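Local coordinates for RabGDI protein (Plasmodium falciparum 3D7, PDB 3P1W) that probably acts as a Rab GDP-dissociation inhibitor, holding Rab GTPases in the GDP-bound state and drawing their prenylated form off membranes, at residues 324-328 with 383-387; 93-98 with 247-251; 144-150 with 164-169. One frame throughout, in Å; residues are numbered along the deposited sequence.

Contacts 1 and 2 belong to the same mixed sheet in the middle of the chain: their centres are 21 Å apart, yet their nearest atoms come to about 5 Å without touching. Loop residues 433-437 run past both, bonding to Arg328 and Ser383 in contact 1 and to Lys94 in contact 2. Contact 3 stands apart among helices, its centre 33 Å from that of contact 1 and 22 Å from that of contact 2. In sequence it falls between 93-98 and 247-251, and helix 226-243 touches both it and contact 2. In other Rab GDIs a helical domain takes up the prenyl group; the helices round contact 3 probably correspond to it.

Contact 1 of 3, residues 324-328 with 383-387; sequences GQVIR and SATVE
Ile327 and Ala384 form the hydrogen-bonded pair of two antiparallel strands whose axes close to 4.8 Å, between the non-hydrogen-bonded pairs Val326–Thr385 and Arg328–Ser383. Ile327 holds CG1 anti to its backbone N (chi1 180°), which turns the CG2 branch to the neighbouring strand, 3.9 Å from Ala384 CB, with Val386 CG2 a little farther off. The same pair is bonded through its backbone: Ile327 N donates to Ala384 O at 2.9 Å, and Ala384 N donates back to Ile327 O at 3.0 Å. Gln325 lays its CB 3.8 Å from Val386 CG2 and sends its amide to Asp414; Val386 N reaches Gln325 O at 2.9 Å in a nearly straight bond, although the donor sits 33° out of the carbonyl plane. Pro391 of helix 391-394 covers both Ile327 and Val386. The pairing lies inside the large mixed sheet: strand 320-333 also bonds to strand 405-418 along its other edge, and strand 378-385 to strand 361-367. On the opposite face Val326 CG2 rests over the centre of the Arg328 guanidinium, 3.8 Å above its plane. The arginine's aliphatic stem meets the serine across the strands, with Arg328 CG 4.0 Å from Ser383 CB. Its NH2 donates to the carbonyl oxygens of Tyr433 and Asp434, and Ser383 OG bonds to that of Ala435.

Contact 2 of 3, residues 93-98 with 247-251; sequences PKFILV and PFIYP
Phe95 drives one edge of its ring at the face of Tyr250 in an offset edge-to-face pair, centroids 5.3 Å apart and planes at 78°. The touching edge is CD1 and CE1: Phe95 CD1 lies 3.6 Å from Tyr250 CD1, and CE1 hangs above the tyrosine plane toward the rim of the ring. Tyr250 swings its ring out there because CG stands anti to the backbone N (chi1 -174°). The ring also meets His370 edge-to-face, while its hydroxyl bonds to Asp90 and is passed by Pro93 CB. This is the densely packed end, where Val366 of strand 361-367 touches both side chains.

Beyond the rings the segments pair as a short antiparallel link. Ile96 and Ile249 make the hydrogen-bonded pair, exchanging two bonds that lie in their carbonyl planes, Ile96 N to Ile249 O and Ile249 N to Ile96 O, each 2.9 Å. Strand 248-251 bonds on its far edge to strand 117-129, so residues 96-97 extend the mixed sheet by one strand.

Toward the other end the contact opens out, and Leu97 and Val98 are partly exposed. Leu97 CD1 sits over one face of the Phe248 ring, 4.3 Å from its centroid, in a CH-pi contact, and also touches Pro247 CB. Val98 CG2 meets Ile249 CG2 at 3.8 Å. The last bond, Val98 N to Pro247 O, is 2.8 Å long and practically straight. Backbone bonds thus set the pairing, while aromatic edges and faces and aliphatic branches supply the side-chain contacts. Lys94 NZ bonds to Thr436 O and forms a salt bridge with Asp434, but Lys94 O, buried at the edge of the Tyr250 ring without a partner in the model, is probably a local cost.

Contact 3 of 3, residues 144-150 with 164-169; sequences PATDMEA and CKNFYQ
Tyr168 meets the loop and helix start at 144-150 with one edge of its ring rather than a face. Its CG lies anti to the carbonyl carbon (chi1 -82°), carrying the ring across to the loop, where Thr146 O lies in the ring plane, 3.3 Å from Tyr168 CD2. At the far end Tyr168 OH donates to Pro144 O at 2.6 Å, from a position tilted 35° out of that carbonyl's plane. Ala150 CB packs near the ring, 3.9 Å from Tyr168 CD2 and 4.0 Å from Cys164 CB. On the outer side Asp147 and Gln169 cross at about a right angle, carboxylate and amide planes 71° apart, with no hydrogen bond between them. Lys165 CG lies 3.9 Å from Asp147 CB, while Lys165 NZ stays 6.9 Å from Asp147 OD2, too far for a salt bridge. Thr146 is the N-cap of helix 147-151, accepting from Glu149 N, and Glu149 OE1 in turn takes Ala145 N. Leu209 of helix 203-213 and Met237 of helix 226-243 pack on Tyr168. One phenol bond thus ties helix 158-173 to the loop leading into helix 147-151, satisfying a buried hydroxyl beside apolar contacts and a polar, partly exposed rim.

Contact 1 of 3, residues 324-328 with 383-387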
ATOM      1  N   GLY A 324       0.646  -0.568 -17.521  1.00 22.14           N
ATOM      2  CA  GLY A 324      -0.722  -0.088 -17.354  1.00 22.33           C
ATOM      3  C   GLY A 324      -0.780   1.294 -16.724  1.00 20.44           C
ATOM      4  O   GLY A 324       0.198   2.059 -16.781  1.00 20.43           O
ATOM      5  N   GLN A 325      -1.950   1.631 -16.193  1.00 18.64           N
ATOM      6  CA  GLN A 325      -2.172   2.900 -15.478  1.00 18.04           C
ATOM      7  C   GLN A 325      -3.000   2.639 -14.227  1.00 16.80           C
ATOM      8  O   GLN A 325      -3.746   1.665 -14.165  1.00 16.74           O
ATOM      9  CB  GLN A 325      -2.939   3.910 -16.357  1.00 18.87           C
ATOM     10  CG  GLN A 325      -2.188   4.400 -17.589  1.00 22.34           C
ATOM     11  CD  GLN A 325      -2.847   5.590 -18.238  1.00 26.99           C
ATOM     12  OE1 GLN A 325      -4.008   5.533 -18.603  1.00 28.16           O
ATOM     13  NE2 GLN A 325      -2.096   6.672 -18.401  1.00 29.86           N
ATOM     14  N   VAL A 326      -2.874   3.541 -13.265  1.00 15.50           N
ATOM     15  CA  VAL A 326      -3.661   3.536 -12.032  1.00 14.70           C
ATOM     16  C   VAL A 326      -4.454   4.853 -11.968  1.00 15.50           C
ATOM     17  O   VAL A 326      -3.950   5.894 -12.402  1.00 16.17           O
ATOM     18  CB  VAL A 326      -2.770   3.341 -10.792  1.00 14.97           C
ATOM     19  CG1 VAL A 326      -1.622   4.426 -10.699  1.00 14.85           C
ATOM     20  CG2 VAL A 326      -3.633   3.381  -9.519  1.00 14.35           C
ATOM     21  N   ILE A 327      -5.710   4.802 -11.478  1.00 14.92           N
ATOM     22  CA  ILE A 327      -6.482   5.993 -11.189  1.00 13.93           C
ATOM     23  C   ILE A 327      -6.720   6.031  -9.698  1.00 13.51           C
ATOM     24  O   ILE A 327      -6.994   4.988  -9.066  1.00 13.05           O
ATOM     25  CB  ILE A 327      -7.816   6.037 -12.011  1.00 14.70           C
ATOM     26  CG1 ILE A 327      -8.604   7.306 -11.676  1.00 15.82           C
ATOM     27  CG2 ILE A 327      -8.655   4.731 -11.799  1.00 13.23           C
ATOM     28  CD1 ILE A 327      -9.782   7.587 -12.688  1.00 19.17           C
ATOM     29  N   ARG A 328      -6.491   7.201  -9.119  1.00 12.89           N
ATOM     30  CA  ARG A 328      -6.860   7.499  -7.751  1.00 13.90           C
ATOM     31  C   ARG A 328      -7.700   8.747  -7.711  1.00 14.30           C
ATOM     32  O   ARG A 328      -7.374   9.753  -8.333  1.00 15.02           O
ATOM     33  CB  ARG A 328      -5.627   7.686  -6.829  1.00 13.61           C
ATOM     34  CG  ARG A 328      -4.740   6.481  -6.750  1.00 13.96           C
ATOM     35  CD  ARG A 328      -3.679   6.572  -5.684  1.00 15.57           C
ATOM     36  NE  ARG A 328      -2.854   5.367  -5.724  1.00 14.12           N
ATOM     37  CZ  ARG A 328      -1.814   5.180  -6.559  1.00 16.23           C
ATOM     38  NH1 ARG A 328      -1.417   6.141  -7.380  1.00 16.43           N
ATOM     39  NH2 ARG A 328      -1.157   4.038  -6.557  1.00 15.92           N
ATOM     40  N   SER A 383      -9.112   3.788  -5.534  1.00 14.47           N
ATOM     41  CA  SER A 383      -8.010   3.455  -6.401  1.00 14.75           C
ATOM     42  C   SER A 383      -8.341   2.213  -7.213  1.00 14.73           C
ATOM     43  O   SER A 383      -8.960   1.256  -6.693  1.00 13.97           O
ATOM     44  CB  SER A 383      -6.722   3.247  -5.570  1.00 15.19           C
ATOM     45  OG  SER A 383      -6.928   2.264  -4.551  1.00 18.02           O
ATOM     46  N   ALA A 384      -7.937   2.233  -8.474  1.00 13.95           N
ATOM     47  CA  ALA A 384      -8.186   1.159  -9.390  1.00 13.90           C
ATOM     48  C   ALA A 384      -7.091   1.040 -10.428  1.00 14.98           C
ATOM     49  O   ALA A 384      -6.455   2.034 -10.790  1.00 16.08           O
ATOM     50  CB  ALA A 384      -9.560   1.349 -10.098  1.00 13.98           C
ATOM     51  N   THR A 385      -6.909  -0.164 -10.954  1.00 15.32           N
ATOM     52  CA  THR A 385      -6.086  -0.370 -12.155  1.00 16.34           C
ATOM     53  C   THR A 385      -6.956  -0.091 -13.354  1.00 17.51           C
ATOM     54  O   THR A 385      -8.073  -0.586 -13.435  1.00 17.49           O
ATOM     55  CB  THR A 385      -5.516  -1.791 -12.258  1.00 17.16           C
ATOM     56  OG1 THR A 385      -4.846  -2.114 -11.042  1.00 16.75           O
ATOM     57  CG2 THR A 385      -4.502  -1.895 -13.469  1.00 19.00           C
ATOM     58  N   VAL A 386      -6.448   0.724 -14.280  1.00 17.28           N
ATOM     59  CA  VAL A 386      -7.224   1.133 -15.432  1.00 17.93           C
ATOM     60  C   VAL A 386      -7.325  -0.054 -16.422  1.00 18.40           C
ATOM     61  O   VAL A 386      -6.311  -0.603 -16.846  1.00 19.09           O
ATOM     62  CB  VAL A 386      -6.595   2.331 -16.127  1.00 17.71           C
ATOM     63  CG1 VAL A 386      -7.363   2.623 -17.426  1.00 18.98           C
ATOM     64  CG2 VAL A 386      -6.564   3.573 -15.193  1.00 16.18           C
ATOM     65  N   GLU A 387      -8.539  -0.467 -16.742  1.00 19.02           N
ATOM     66  CA  GLU A 387      -8.782  -1.540 -17.698  1.00 20.26           C
ATOM     67  C   GLU A 387      -9.459  -1.111 -18.999  1.00 21.08           C
ATOM     68  O   GLU A 387      -9.542  -1.922 -19.938  1.00 20.86           O
ATOM     69  CB  GLU A 387      -9.638  -2.660 -17.031  1.00 21.21           C
ATOM     70  CG  GLU A 387      -8.898  -3.286 -15.896  1.00 22.24           C
ATOM     71  CD  GLU A 387      -9.547  -4.510 -15.276  1.00 25.32           C
ATOM     72  OE1 GLU A 387     -10.697  -4.883 -15.635  1.00 24.76           O
ATOM     73  OE2 GLU A 387      -8.850  -5.097 -14.409  1.00 28.74           O
TER
HETATM   74  O   HOH W   1      -3.869  -0.545 -16.912  1.00 26.81           O

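Contact 2 of 3, residues 93-98 with 247-251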
ATOM      1  N   PRO A  93      -2.449   7.018  -0.160  1.00 18.27           N
ATOM      2  CA  PRO A  93      -2.624   6.558   1.211  1.00 19.21           C
ATOM      3  C   PRO A  93      -2.725   5.049   1.208  1.00 20.09           C
ATOM      4  O   PRO A  93      -3.693   4.458   0.660  1.00 22.20           O
ATOM      5  CB  PRO A  93      -3.935   7.201   1.655  1.00 20.65           C
ATOM      6  CG  PRO A  93      -4.737   7.423   0.383  1.00 18.15           C
ATOM      7  CD  PRO A  93      -3.678   7.629  -0.715  1.00 17.78           C
ATOM      8  N   LYS A  94      -1.704   4.413   1.727  1.00 18.26           N
ATOM      9  CA  LYS A  94      -1.742   2.970   1.898  1.00 18.49           C
ATOM     10  C   LYS A  94      -1.681   2.649   3.386  1.00 19.62           C
ATOM     11  O   LYS A  94      -0.758   3.079   4.091  1.00 21.36           O
ATOM     12  CB  LYS A  94      -0.588   2.323   1.160  1.00 17.94           C
ATOM     13  CG  LYS A  94      -0.801   2.248  -0.367  1.00 16.48           C
ATOM     14  CD  LYS A  94       0.436   1.891  -1.118  1.00 17.59           C
ATOM     15  CE  LYS A  94       0.185   1.785  -2.640  1.00 16.68           C
ATOM     16  NZ  LYS A  94      -0.395   0.484  -3.141  1.00 15.28           N
ATOM     17  N   PHE A  95      -2.616   1.851   3.847  1.00 19.36           N
ATOM     18  CA  PHE A  95      -2.546   1.370   5.220  1.00 20.09           C
ATOM     19  C   PHE A  95      -1.536   0.220   5.406  1.00 20.43           C
ATOM     20  O   PHE A  95      -1.141  -0.461   4.469  1.00 20.66           O
ATOM     21  CB  PHE A  95      -3.927   0.930   5.697  1.00 19.41           C
ATOM     22  CG  PHE A  95      -4.975   1.989   5.670  1.00 19.48           C
ATOM     23  CD1 PHE A  95      -4.696   3.313   5.937  1.00 21.15           C
ATOM     24  CD2 PHE A  95      -6.299   1.636   5.453  1.00 18.15           C
ATOM     25  CE1 PHE A  95      -5.707   4.261   5.963  1.00 20.76           C
ATOM     26  CE2 PHE A  95      -7.295   2.594   5.468  1.00 19.91           C
ATOM     27  CZ  PHE A  95      -6.994   3.902   5.734  1.00 20.37           C
ATOM     28  N   ILE A  96      -1.104   0.017   6.646  1.00 21.46           N
ATOM     29  CA  ILE A  96       0.021  -0.876   6.945  1.00 22.32           C
ATOM     30  C   ILE A  96      -0.430  -2.014   7.859  1.00 23.60           C
ATOM     31  O   ILE A  96      -1.008  -1.779   8.925  1.00 23.62           O
ATOM     32  CB  ILE A  96       1.120  -0.022   7.594  1.00 23.22           C
ATOM     33  CG1 ILE A  96       1.636   1.002   6.576  1.00 23.37           C
ATOM     34  CG2 ILE A  96       2.270  -0.880   8.164  1.00 24.87           C
ATOM     35  CD1 ILE A  96       2.276   2.215   7.222  1.00 26.58           C
ATOM     36  N   LEU A  97      -0.195  -3.249   7.428  1.00 23.71           N
ATOM     37  CA  LEU A  97      -0.571  -4.422   8.201  1.00 24.74           C
ATOM     38  C   LEU A  97       0.331  -4.534   9.443  1.00 26.14           C
ATOM     39  O   LEU A  97       1.568  -4.536   9.328  1.00 26.45           O
ATOM     40  CB  LEU A  97      -0.468  -5.683   7.330  1.00 25.09           C
ATOM     41  CG  LEU A  97      -1.011  -7.000   7.911  1.00 26.14           C
ATOM     42  CD1 LEU A  97      -2.546  -6.995   8.089  1.00 27.03           C
ATOM     43  CD2 LEU A  97      -0.594  -8.199   7.046  1.00 28.34           C
ATOM     44  N   VAL A  98      -0.293  -4.586  10.619  1.00 26.93           N
ATOM     45  CA  VAL A  98       0.444  -4.643  11.904  1.00 29.00           C
ATOM     46  C   VAL A  98       1.525  -5.723  11.894  1.00 29.72           C
ATOM     47  O   VAL A  98       2.638  -5.483  12.343  1.00 31.65           O
ATOM     48  CB  VAL A  98      -0.507  -4.839  13.085  1.00 29.72           C
ATOM     49  CG1 VAL A  98       0.287  -5.142  14.408  1.00 33.00           C
ATOM     50  CG2 VAL A  98      -1.355  -3.615  13.249  1.00 30.77           C
ATOM     51  N   PRO A 247      -6.586  -5.050  11.596  1.00 28.59           N
ATOM     52  CA  PRO A 247      -5.161  -5.362  11.608  1.00 28.68           C
ATOM     53  C   PRO A 247      -4.290  -4.309  10.904  1.00 26.51           C
ATOM     54  O   PRO A 247      -3.128  -4.573  10.620  1.00 26.41           O
ATOM     55  CB  PRO A 247      -5.092  -6.702  10.859  1.00 28.77           C
ATOM     56  CG  PRO A 247      -6.222  -6.636   9.906  1.00 27.38           C
ATOM     57  CD  PRO A 247      -7.292  -5.753  10.514  1.00 28.25           C
ATOM     58  N   PHE A 248      -4.836  -3.129  10.640  1.00 25.53           N
ATOM     59  CA  PHE A 248      -4.113  -2.077   9.911  1.00 24.69           C
ATOM     60  C   PHE A 248      -3.909  -0.826  10.748  1.00 25.41           C
ATOM     61  O   PHE A 248      -4.784  -0.450  11.542  1.00 26.81           O
ATOM     62  CB  PHE A 248      -4.847  -1.675   8.615  1.00 22.74           C
ATOM     63  CG  PHE A 248      -5.030  -2.804   7.664  1.00 22.61           C
ATOM     64  CD1 PHE A 248      -4.019  -3.163   6.786  1.00 21.78           C
ATOM     65  CD2 PHE A 248      -6.211  -3.530   7.662  1.00 23.53           C
ATOM     66  CE1 PHE A 248      -4.189  -4.255   5.926  1.00 23.07           C
ATOM     67  CE2 PHE A 248      -6.384  -4.609   6.790  1.00 24.39           C
ATOM     68  CZ  PHE A 248      -5.381  -4.957   5.927  1.00 24.83           C
ATOM     69  N   ILE A 249      -2.755  -0.188  10.531  1.00 26.24           N
ATOM     70  CA  ILE A 249      -2.420   1.099  11.139  1.00 26.79           C
ATOM     71  C   ILE A 249      -2.008   2.112  10.095  1.00 25.95           C
ATOM     72  O   ILE A 249      -1.677   1.766   8.946  1.00 24.22           O
ATOM     73  CB  ILE A 249      -1.300   0.980  12.208  1.00 28.33           C
ATOM     74  CG1 ILE A 249      -0.022   0.358  11.623  1.00 28.35           C
ATOM     75  CG2 ILE A 249      -1.830   0.178  13.396  1.00 28.93           C
ATOM     76  CD1 ILE A 249       1.150   0.269  12.649  1.00 31.37           C
ATOM     77  N   TYR A 250      -2.010   3.374  10.528  1.00 26.03           N
ATOM     78  CA  TYR A 250      -1.671   4.505   9.685  1.00 24.89           C
ATOM     79  C   TYR A 250      -1.178   5.603  10.623  1.00 26.36           C
ATOM     80  O   TYR A 250      -1.678   5.728  11.746  1.00 27.25           O
ATOM     81  CB  TYR A 250      -2.923   4.949   8.938  1.00 24.50           C
ATOM     82  CG  TYR A 250      -2.813   6.024   7.872  1.00 21.74           C
ATOM     83  CD1 TYR A 250      -2.189   5.789   6.650  1.00 23.61           C
ATOM     84  CD2 TYR A 250      -3.454   7.242   8.043  1.00 24.70           C
ATOM     85  CE1 TYR A 250      -2.170   6.765   5.680  1.00 22.45           C
ATOM     86  CE2 TYR A 250      -3.437   8.215   7.077  1.00 24.71           C
ATOM     87  CZ  TYR A 250      -2.794   7.987   5.914  1.00 24.08           C
ATOM     88  OH  TYR A 250      -2.818   9.001   4.969  1.00 28.84           O
ATOM     89  N   PRO A 251      -0.146   6.342  10.213  1.00 27.14           N
ATOM     90  CA  PRO A 251       0.417   7.314  11.138  1.00 29.01           C
ATOM     91  C   PRO A 251      -0.442   8.540  11.300  1.00 29.66           C
ATOM     92  O   PRO A 251      -1.096   8.961  10.362  1.00 28.01           O
ATOM     93  CB  PRO A 251       1.744   7.724  10.493  1.00 28.68           C
ATOM     94  CG  PRO A 251       1.946   6.856   9.330  1.00 28.15           C
ATOM     95  CD  PRO A 251       0.633   6.224   8.975  1.00 26.54           C
TER

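Contact 3 of 3, residues 144-150 with 164-169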
ATOM      1  N   PRO A 144     -14.817 -10.445   8.691  1.00 28.90           N
ATOM      2  CA  PRO A 144     -14.681 -11.192   9.943  1.00 30.86           C
ATOM      3  C   PRO A 144     -13.283 -11.735  10.095  1.00 31.95           C
ATOM      4  O   PRO A 144     -12.688 -12.221   9.125  1.00 31.51           O
ATOM      5  CB  PRO A 144     -15.705 -12.315   9.804  1.00 31.98           C
ATOM      6  CG  PRO A 144     -15.921 -12.477   8.361  1.00 30.71           C
ATOM      7  CD  PRO A 144     -15.597 -11.182   7.680  1.00 28.52           C
ATOM      8  N   ALA A 145     -12.736 -11.596  11.298  1.00 33.44           N
ATOM      9  CA  ALA A 145     -11.362 -12.001  11.550  1.00 34.67           C
ATOM     10  C   ALA A 145     -11.199 -12.932  12.743  1.00 36.63           C
ATOM     11  O   ALA A 145     -10.089 -13.313  13.046  1.00 37.39           O
ATOM     12  CB  ALA A 145     -10.475 -10.770  11.711  1.00 34.36           C
ATOM     13  N   THR A 146     -12.291 -13.295  13.410  1.00 37.90           N
ATOM     14  CA  THR A 146     -12.232 -14.323  14.441  1.00 39.87           C
ATOM     15  C   THR A 146     -13.334 -15.335  14.197  1.00 40.80           C
ATOM     16  O   THR A 146     -14.292 -15.072  13.450  1.00 38.31           O
ATOM     17  CB  THR A 146     -12.438 -13.739  15.840  1.00 41.15           C
ATOM     18  OG1 THR A 146     -13.790 -13.289  15.958  1.00 41.56           O
ATOM     19  CG2 THR A 146     -11.476 -12.586  16.103  1.00 42.14           C
ATOM     20  N   ASP A 147     -13.198 -16.487  14.846  1.00 42.69           N
ATOM     21  CA  ASP A 147     -14.190 -17.542  14.739  1.00 45.07           C
ATOM     22  C   ASP A 147     -15.578 -17.008  15.106  1.00 45.57           C
ATOM     23  O   ASP A 147     -16.559 -17.293  14.420  1.00 45.39           O
ATOM     24  CB  ASP A 147     -13.798 -18.788  15.587  1.00 47.27           C
ATOM     25  CG  ASP A 147     -13.515 -18.471  17.059  1.00 49.59           C
ATOM     26  OD1 ASP A 147     -13.304 -17.292  17.417  1.00 51.17           O
ATOM     27  OD2 ASP A 147     -13.494 -19.426  17.870  1.00 52.33           O
ATOM     28  N   MET A 148     -15.639 -16.198  16.159  1.00 46.92           N
ATOM     29  CA  MET A 148     -16.899 -15.645  16.635  1.00 48.42           C
ATOM     30  C   MET A 148     -17.481 -14.623  15.648  1.00 46.54           C
ATOM     31  O   MET A 148     -18.693 -14.554  15.474  1.00 46.10           O
ATOM     32  CB  MET A 148     -16.720 -15.020  18.028  1.00 50.09           C
ATOM     33  CG  MET A 148     -16.276 -16.015  19.128  1.00 54.52           C
ATOM     34  SD  MET A 148     -17.588 -17.116  19.660  1.00 62.66           S
ATOM     35  CE  MET A 148     -17.489 -18.475  18.478  1.00 60.92           C
ATOM     36  N   GLU A 149     -16.615 -13.860  14.983  1.00 45.30           N
ATOM     37  CA  GLU A 149     -17.064 -12.895  13.973  1.00 43.83           C
ATOM     38  C   GLU A 149     -17.639 -13.613  12.758  1.00 42.80           C
ATOM     39  O   GLU A 149     -18.660 -13.193  12.228  1.00 42.43           O
ATOM     40  CB  GLU A 149     -15.939 -11.930  13.602  1.00 43.25           C
ATOM     41  CG  GLU A 149     -15.636 -10.935  14.729  1.00 44.99           C
ATOM     42  CD  GLU A 149     -14.493  -9.989  14.452  1.00 47.03           C
ATOM     43  OE1 GLU A 149     -13.793 -10.102  13.411  1.00 46.61           O
ATOM     44  OE2 GLU A 149     -14.286  -9.101  15.307  1.00 50.32           O
ATOM     45  N   ALA A 150     -17.027 -14.727  12.364  1.00 42.68           N
ATOM     46  CA  ALA A 150     -17.513 -15.541  11.254  1.00 43.02           C
ATOM     47  C   ALA A 150     -18.918 -16.112  11.488  1.00 45.03           C
ATOM     48  O   ALA A 150     -19.764 -16.105  10.580  1.00 44.47           O
ATOM     49  CB  ALA A 150     -16.537 -16.675  10.976  1.00 43.79           C
ATOM     50  N   CYS A 164     -17.379 -21.473   8.194  1.00 44.05           N
ATOM     51  CA  CYS A 164     -16.322 -20.462   8.291  1.00 41.97           C
ATOM     52  C   CYS A 164     -15.758 -20.365   9.721  1.00 42.14           C
ATOM     53  O   CYS A 164     -14.552 -20.189   9.902  1.00 40.32           O
ATOM     54  CB  CYS A 164     -16.822 -19.095   7.823  1.00 40.62           C
ATOM     55  SG  CYS A 164     -15.479 -18.021   7.329  1.00 40.18           S
ATOM     56  N   LYS A 165     -16.617 -20.531  10.732  1.00 43.12           N
ATOM     57  CA  LYS A 165     -16.154 -20.584  12.127  1.00 44.18           C
ATOM     58  C   LYS A 165     -15.156 -21.724  12.285  1.00 45.12           C
ATOM     59  O   LYS A 165     -14.102 -21.541  12.882  1.00 45.04           O
ATOM     60  CB  LYS A 165     -17.310 -20.740  13.129  1.00 45.78           C
ATOM     61  CG  LYS A 165     -16.849 -20.958  14.607  1.00 48.64           C
ATOM     62  CD  LYS A 165     -17.951 -21.496  15.572  1.00 52.62           C
ATOM     63  CE  LYS A 165     -18.571 -22.848  15.148  1.00 54.83           C
ATOM     64  NZ  LYS A 165     -18.310 -24.025  16.069  1.00 56.48           N
ATOM     65  N   ASN A 166     -15.486 -22.886  11.732  1.00 46.59           N
ATOM     66  CA  ASN A 166     -14.623 -24.066  11.821  1.00 47.72           C
ATOM     67  C   ASN A 166     -13.296 -23.811  11.112  1.00 46.14           C
ATOM     68  O   ASN A 166     -12.225 -24.194  11.598  1.00 46.07           O
ATOM     69  CB  ASN A 166     -15.316 -25.306  11.227  1.00 49.21           C
ATOM     70  CG  ASN A 166     -16.506 -25.788  12.066  1.00 52.21           C
ATOM     71  OD1 ASN A 166     -16.508 -25.693  13.300  1.00 53.73           O
ATOM     72  ND2 ASN A 166     -17.525 -26.327  11.389  1.00 53.00           N
ATOM     73  N   PHE A 167     -13.363 -23.131   9.972  1.00 43.75           N
ATOM     74  CA  PHE A 167     -12.158 -22.787   9.231  1.00 42.53           C
ATOM     75  C   PHE A 167     -11.258 -21.870  10.053  1.00 41.99           C
ATOM     76  O   PHE A 167     -10.071 -22.120  10.186  1.00 42.37           O
ATOM     77  CB  PHE A 167     -12.523 -22.141   7.897  1.00 40.95           C
ATOM     78  CG  PHE A 167     -11.338 -21.713   7.098  1.00 39.59           C
ATOM     79  CD1 PHE A 167     -10.461 -22.656   6.595  1.00 40.38           C
ATOM     80  CD2 PHE A 167     -11.099 -20.374   6.844  1.00 38.31           C
ATOM     81  CE1 PHE A 167      -9.351 -22.273   5.848  1.00 41.12           C
ATOM     82  CE2 PHE A 167      -9.992 -19.987   6.093  1.00 36.51           C
ATOM     83  CZ  PHE A 167      -9.119 -20.952   5.603  1.00 38.87           C
ATOM     84  N   TYR A 168     -11.819 -20.805  10.610  1.00 41.75           N
ATOM     85  CA  TYR A 168     -11.026 -19.898  11.434  1.00 41.15           C
ATOM     86  C   TYR A 168     -10.447 -20.584  12.674  1.00 43.05           C
ATOM     87  O   TYR A 168      -9.316 -20.314  13.058  1.00 43.47           O
ATOM     88  CB  TYR A 168     -11.830 -18.664  11.827  1.00 40.25           C
ATOM     89  CG  TYR A 168     -11.874 -17.568  10.762  1.00 38.45           C
ATOM     90  CD1 TYR A 168     -11.105 -17.631   9.595  1.00 39.50           C
ATOM     91  CD2 TYR A 168     -12.631 -16.438  10.963  1.00 38.79           C
ATOM     92  CE1 TYR A 168     -11.141 -16.594   8.649  1.00 38.66           C
ATOM     93  CE2 TYR A 168     -12.678 -15.418  10.039  1.00 37.89           C
ATOM     94  CZ  TYR A 168     -11.937 -15.485   8.885  1.00 37.91           C
ATOM     95  OH  TYR A 168     -12.002 -14.426   7.976  1.00 34.79           O
ATOM     96  N   GLN A 169     -11.221 -21.457  13.303  1.00 44.18           N
ATOM     97  CA  GLN A 169     -10.705 -22.242  14.426  1.00 46.02           C
ATOM     98  C   GLN A 169      -9.487 -23.060  13.999  1.00 46.95           C
ATOM     99  O   GLN A 169      -8.448 -23.015  14.655  1.00 48.39           O
ATOM    100  CB  GLN A 169     -11.798 -23.129  15.029  0.50 47.17           C
ATOM    101  CG  GLN A 169     -12.812 -22.352  15.844  0.50 46.29           C
ATOM    102  CD  GLN A 169     -13.914 -23.235  16.398  0.50 46.54           C
ATOM    103  OE1 GLN A 169     -13.851 -24.456  16.293  0.50 47.39           O
ATOM    104  NE2 GLN A 169     -14.927 -22.620  16.988  0.50 45.53           N
TER